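Local coordinates for protein 2-hydroxyethylphosphonate dioxygenase (Streptomyces viridochromogenes, PDB 4YAR) that uses a non-heme iron(II) centre and O2 to convert 2-hydroxyethylphosphonate into hydroxymethylphosphonate and formate during biosynthesis of the antibiotic phosphinothricin tripeptide, at residues M207-A210 against N211-T215. The protein carries 1 engineered substitution. Residues are numbered along the deposited sequence; the frame is centred on the assembly and turned at random.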
loop_
_atom_site.group_PDB
_atom_site.type_symbol
_atom_site.label_atom_id
_atom_site.label_comp_id
_atom_site.label_asym_id
_atom_site.label_seq_id
_atom_site.Cartn_x
_atom_site.Cartn_y
_atom_site.Cartn_z
ATOM N N MET A 207 7.067 3.823 12.754
ATOM C CA MET A 207 6.269 4.027 13.970
ATOM C C MET A 207 6.354 2.867 14.930
ATOM O O MET A 207 6.438 3.075 16.138
ATOM C CB MET A 207 4.795 4.302 13.635
ATOM C CG MET A 207 4.647 5.689 13.056
ATOM S SD MET A 207 3.011 5.978 12.376
ATOM C CE MET A 207 2.081 5.724 13.846
ATOM N N THR A 208 6.365 1.670 14.405
ATOM C CA THR A 208 6.415 0.488 15.239
ATOM C C THR A 208 7.709 0.492 16.066
ATOM O O THR A 208 7.661 0.213 17.280
ATOM C CB THR A 208 6.354 -0.781 14.396
ATOM O OG1 THR A 208 5.083 -0.788 13.703
ATOM C CG2 THR A 208 6.479 -2.058 15.262
ATOM N N GLU A 209 8.821 0.855 15.417
ATOM C CA GLU A 209 10.137 0.892 16.081
ATOM C C GLU A 209 10.241 2.090 16.984
ATOM O O GLU A 209 10.746 1.977 18.087
ATOM C CB GLU A 209 11.289 0.893 15.083
ATOM C CG GLU A 209 11.889 -0.485 14.830
ATOM C CD GLU A 209 13.247 -0.417 14.129
ATOM O OE1 GLU A 209 13.994 0.581 14.333
ATOM O OE2 GLU A 209 13.560 -1.368 13.364
ATOM N N ALA A 210 9.735 3.230 16.536
ATOM C CA ALA A 210 9.755 4.442 17.334
ATOM C C ALA A 210 8.975 4.343 18.620
ATOM O O ALA A 210 9.360 4.907 19.605
ATOM C CB ALA A 210 9.279 5.614 16.516
ATOM N N ASN A 211 7.847 3.652 18.593
ATOM C CA ASN A 211 7.078 3.368 19.798
ATOM C C ASN A 211 7.939 2.727 20.852
ATOM O O ASN A 211 7.657 2.932 21.998
ATOM C CB ASN A 211 5.875 2.443 19.537
ATOM C CG ASN A 211 4.799 3.107 18.706
ATOM O OD1 ASN A 211 4.634 4.326 18.716
ATOM N ND2 ASN A 211 4.065 2.299 17.974
ATOM N N ASN A 212 8.980 1.987 20.455
ATOM C CA ASN A 212 9.842 1.274 21.382
ATOM C C ASN A 212 11.076 2.061 21.782
ATOM O O ASN A 212 11.772 1.673 22.735
ATOM C CB ASN A 212 10.318 -0.042 20.772
ATOM C CG ASN A 212 9.179 -0.994 20.513
ATOM O OD1 ASN A 212 9.050 -1.538 19.410
ATOM N ND2 ASN A 212 8.336 -1.203 21.537
ATOM N N TRP A 213 11.354 3.158 21.079
ATOM C CA TRP A 213 12.359 4.052 21.589
ATOM C C TRP A 213 12.035 4.652 22.945
ATOM O O TRP A 213 10.860 4.820 23.353
ATOM C CB TRP A 213 12.601 5.202 20.623
ATOM C CG TRP A 213 13.024 4.759 19.294
ATOM C CD1 TRP A 213 13.521 3.541 18.921
ATOM C CD2 TRP A 213 13.105 5.580 18.142
ATOM N NE1 TRP A 213 13.847 3.552 17.581
ATOM C CE2 TRP A 213 13.550 4.777 17.073
ATOM C CE3 TRP A 213 12.730 6.886 17.879
ATOM C CZ2 TRP A 213 13.729 5.281 15.782
ATOM C CZ3 TRP A 213 12.842 7.350 16.629
ATOM C CH2 TRP A 213 13.343 6.538 15.574
ATOM N N SER A 214 13.074 5.028 23.671
ATOM C CA SER A 214 12.845 5.812 24.887
ATOM C C SER A 214 12.092 7.116 24.599
ATOM O O SER A 214 12.206 7.729 23.508
ATOM C CB SER A 214 14.134 6.116 25.600
ATOM O OG SER A 214 14.948 7.010 24.884
ATOM N N THR A 215 11.392 7.627 25.619
ATOM C CA THR A 215 10.712 8.905 25.377
ATOM C C THR A 215 11.649 10.027 24.997
ATOM O O THR A 215 11.330 10.844 24.152
ATOM C CB THR A 215 9.750 9.278 26.537
ATOM O OG1 THR A 215 8.783 8.249 26.741
ATOM C CG2 THR A 215 8.984 10.433 26.176
HETATM O O HOH W 1 8.309 6.193 22.267
#
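Trp213 folds its indole back against Ala210 in the last turn of helix 204-210. CA of Ala210 sits over one face of the ring in a CH-pi contact, 3.8 Å from the centroid of the five-membered ring and 17° off its normal. The methyl group lies farther along, over the benzo part, with Ala210 CB 3.9 Å from Trp213 CE3. The Glu209 carbonyl lies over the same face near its rim, O above Trp213 CD1 at 3.3 Å and C above NE1. With chi1 at -59°, CG lies beside the Trp213 backbone N and anti to its carbonyl carbon. This puts the indole on the side of the helix end.

Asn211 turns a face of its side-chain amide to the Met207 carbonyl, with CG 3.0 Å from Met207 O. Backbone bonds shape the turn that brings Trp213 here. Asn211 N donates to Met207 O at 2.9 Å, a fairly straight bond of 162° in the i to i+4 pattern. Asn212 N bonds to Glu209 O at 3.0 Å, approaching from above the carbonyl plane. Trp213 N is shared between Glu209 O and Ala210 O, and both bonds are weak. The bond to Ala210 O spans a type I beta turn from Ala210 to Trp213. This is a surface helix-to-helix connection. A water lies 3.1 Å from both Ala210 O and Trp213 O and links the first and last residues of the turn.

Helix 215-224 packs on both residues: Ala210 on Phe218 and Trp213 on Ala221. Ser214 is its N-cap, with OG making a weak hydrogen bond to Ala217 N. On the first helix, Thr208 OG1 bonds to Ser204 O. Met207 reaches Leu130 and Tyr179, and its side chain lies about 10 Å from that of the iron ligand His129.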